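Local coordinates for protein 4-hydroxybenzoyl-CoA thioesterase (Bacillus halodurans, PDB 5WH9) that probably hydrolyses the thioester bond of acyl-coenzyme A substrates, with gentisyl-coenzyme A as the likely one, as a hotdog-fold thioesterase, at residues F88-H93 / E106-A111. Sequence-based numbering, arbitrary orientation.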
loop_
_atom_site.group_PDB
_atom_site.type_symbol
_atom_site.label_atom_id
_atom_site.label_comp_id
_atom_site.label_asym_id
_atom_site.label_seq_id
_atom_site.Cartn_x
_atom_site.Cartn_y
_atom_site.Cartn_z
ATOM N N PHE B 88 19.310 10.043 -15.363
ATOM C CA PHE B 88 18.436 11.121 -15.790
ATOM C C PHE B 88 17.528 11.516 -14.624
ATOM O O PHE B 88 17.318 10.729 -13.696
ATOM C CB PHE B 88 17.612 10.715 -17.024
ATOM C CG PHE B 88 16.642 9.593 -16.774
ATOM C CD1 PHE B 88 17.071 8.276 -16.748
ATOM C CD2 PHE B 88 15.302 9.850 -16.575
ATOM C CE1 PHE B 88 16.174 7.236 -16.507
ATOM C CE2 PHE B 88 14.400 8.817 -16.337
ATOM C CZ PHE B 88 14.839 7.517 -16.305
ATOM N N ILE B 89 17.012 12.742 -14.665
ATOM C CA ILE B 89 16.060 13.229 -13.669
ATOM C C ILE B 89 14.716 13.569 -14.316
ATOM O O ILE B 89 14.665 14.275 -15.312
ATOM C CB ILE B 89 16.567 14.489 -12.944
ATOM C CG1 ILE B 89 17.804 14.183 -12.110
ATOM C CG2 ILE B 89 15.493 15.060 -12.030
ATOM C CD1 ILE B 89 18.319 15.419 -11.376
ATOM N N LEU B 90 13.636 13.058 -13.739
ATOM C CA LEU B 90 12.287 13.406 -14.158
ATOM C C LEU B 90 11.713 14.432 -13.201
ATOM O O LEU B 90 11.727 14.228 -11.988
ATOM C CB LEU B 90 11.387 12.170 -14.145
ATOM C CG LEU B 90 11.741 11.057 -15.128
ATOM C CD1 LEU B 90 10.801 9.850 -14.942
ATOM C CD2 LEU B 90 11.690 11.566 -16.569
ATOM N N GLU B 91 11.212 15.530 -13.742
ATOM C CA GLU B 91 10.427 16.454 -12.949
ATOM C C GLU B 91 8.925 16.107 -13.054
ATOM O O GLU B 91 8.403 15.844 -14.149
ATOM C CB GLU B 91 10.690 17.886 -13.399
ATOM C CG GLU B 91 10.276 18.939 -12.364
ATOM C CD GLU B 91 10.582 20.364 -12.821
ATOM O OE1 GLU B 91 11.625 20.920 -12.401
ATOM O OE2 GLU B 91 9.778 20.932 -13.600
ATOM N N HIS B 92 8.240 16.086 -11.915
ATOM C CA HIS B 92 6.816 15.772 -11.874
ATOM C C HIS B 92 6.084 16.879 -11.166
ATOM O O HIS B 92 6.456 17.252 -10.052
ATOM C CB HIS B 92 6.541 14.474 -11.107
ATOM C CG HIS B 92 7.086 13.251 -11.769
ATOM N ND1 HIS B 92 8.077 12.481 -11.206
ATOM C CD2 HIS B 92 6.791 12.673 -12.955
ATOM C CE1 HIS B 92 8.355 11.466 -12.004
ATOM N NE2 HIS B 92 7.584 11.557 -13.071
ATOM N N HIS B 93 5.023 17.374 -11.796
ATOM C CA HIS B 93 4.196 18.408 -11.212
ATOM C C HIS B 93 2.758 17.923 -11.101
ATOM O O HIS B 93 2.127 17.594 -12.110
ATOM C CB HIS B 93 4.233 19.659 -12.081
ATOM C CG HIS B 93 5.566 20.332 -12.122
ATOM N ND1 HIS B 93 6.097 20.998 -11.040
ATOM C CD2 HIS B 93 6.465 20.473 -13.126
ATOM C CE1 HIS B 93 7.270 21.509 -11.370
ATOM N NE2 HIS B 93 7.514 21.208 -12.631
ATOM N N GLU B 106 12.583 12.761 -9.594
ATOM C CA GLU B 106 13.232 11.500 -9.344
ATOM C C GLU B 106 14.572 11.552 -10.080
ATOM O O GLU B 106 14.623 11.908 -11.257
ATOM C CB GLU B 106 12.379 10.362 -9.920
ATOM C CG GLU B 106 10.981 10.219 -9.316
ATOM C CD GLU B 106 10.165 9.107 -9.960
ATOM O OE1 GLU B 106 9.457 8.392 -9.222
ATOM O OE2 GLU B 106 10.204 8.956 -11.206
ATOM N N LYS B 107 15.660 11.234 -9.394
ATOM C CA LYS B 107 16.892 10.899 -10.088
ATOM C C LYS B 107 16.910 9.400 -10.329
ATOM O O LYS B 107 16.756 8.613 -9.393
ATOM C CB LYS B 107 18.113 11.286 -9.266
ATOM C CG LYS B 107 19.430 11.066 -10.010
ATOM C CD LYS B 107 20.562 11.937 -9.452
ATOM C CE LYS B 107 21.869 11.617 -10.167
ATOM N NZ LYS B 107 22.994 12.543 -9.804
ATOM N N ARG B 108 17.078 8.995 -11.581
ATOM C CA ARG B 108 17.104 7.573 -11.903
ATOM C C ARG B 108 18.314 7.192 -12.754
ATOM O O ARG B 108 18.876 8.012 -13.485
ATOM C CB ARG B 108 15.811 7.144 -12.607
ATOM C CG ARG B 108 14.526 7.369 -11.819
ATOM C CD ARG B 108 13.329 6.896 -12.637
ATOM N NE ARG B 108 12.049 6.984 -11.940
ATOM C CZ ARG B 108 11.461 5.963 -11.316
ATOM N NH1 ARG B 108 12.047 4.774 -11.292
ATOM N NH2 ARG B 108 10.287 6.131 -10.717
ATOM N N VAL B 109 18.708 5.931 -12.658
ATOM C CA VAL B 109 19.805 5.420 -13.456
ATOM C C VAL B 109 19.262 4.303 -14.321
ATOM O O VAL B 109 18.074 4.006 -14.255
ATOM C CB VAL B 109 20.961 4.903 -12.574
ATOM C CG1 VAL B 109 21.565 6.057 -11.786
ATOM C CG2 VAL B 109 20.487 3.802 -11.647
ATOM N N TRP B 110 20.115 3.695 -15.137
ATOM C CA TRP B 110 19.699 2.560 -15.944
ATOM C C TRP B 110 20.447 1.331 -15.470
ATOM O O TRP B 110 21.662 1.389 -15.272
ATOM C CB TRP B 110 19.995 2.820 -17.416
ATOM C CG TRP B 110 19.080 2.078 -18.342
ATOM C CD1 TRP B 110 19.284 0.842 -18.882
ATOM C CD2 TRP B 110 17.807 2.525 -18.830
ATOM N NE1 TRP B 110 18.226 0.495 -19.682
ATOM C CE2 TRP B 110 17.304 1.509 -19.665
ATOM C CE3 TRP B 110 17.047 3.691 -18.645
ATOM C CZ2 TRP B 110 16.073 1.619 -20.318
ATOM C CZ3 TRP B 110 15.822 3.800 -19.290
ATOM C CH2 TRP B 110 15.347 2.771 -20.117
ATOM N N ALA B 111 19.730 0.226 -15.274
ATOM C CA ALA B 111 20.349 -1.003 -14.782
ATOM C C ALA B 111 19.856 -2.252 -15.511
ATOM O O ALA B 111 18.831 -2.218 -16.211
ATOM C CB ALA B 111 20.135 -1.150 -13.276
#
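Phe88 and Leu90 face Arg108 and Glu106 in two antiparallel hydrogen-bonded pairs, whose four N-H...O bonds bracket the non-hydrogen-bonded pair Ile89-Lys107; the strand axes come within 4.7 Å. Ile89 CA lies 3.1 Å from Glu106 O, a CA-H...O contact. On the face carrying Phe88, Leu90, Glu106 and Arg108, Phe88 CG sits between its backbone N and carbonyl carbon (chi1 65°); this torsion swings the ring over to Arg108, whose CB lies over one face, 4.2 Å from the centroid and 26° off the ring normal, a CH-pi contact. Phe88 CE1 also reaches the edge of the Trp110 ring, 4.2 Å from CE3. Within strand 99-111, Arg108 NE makes a salt bridge to Glu106 OE2 at 2.8 Å; the oxygen lies in the guanidinium plane, whereas the nitrogen stands 68° out of the carboxylate plane. Arg108 NH2 has a salt bridge to Asp31 and NH1 a hydrogen bond to Phe55 O, while Tyr23 of the second subunit hydrogen-bonds Glu106 OE1 through its OH. Leu90 CD1 packs 3.9 Å from Glu106 OE2. This hairpin of strands 87-96 and 99-111, its buried face against helix 25-40, belongs to the antiparallel sheet of the hotdog fold.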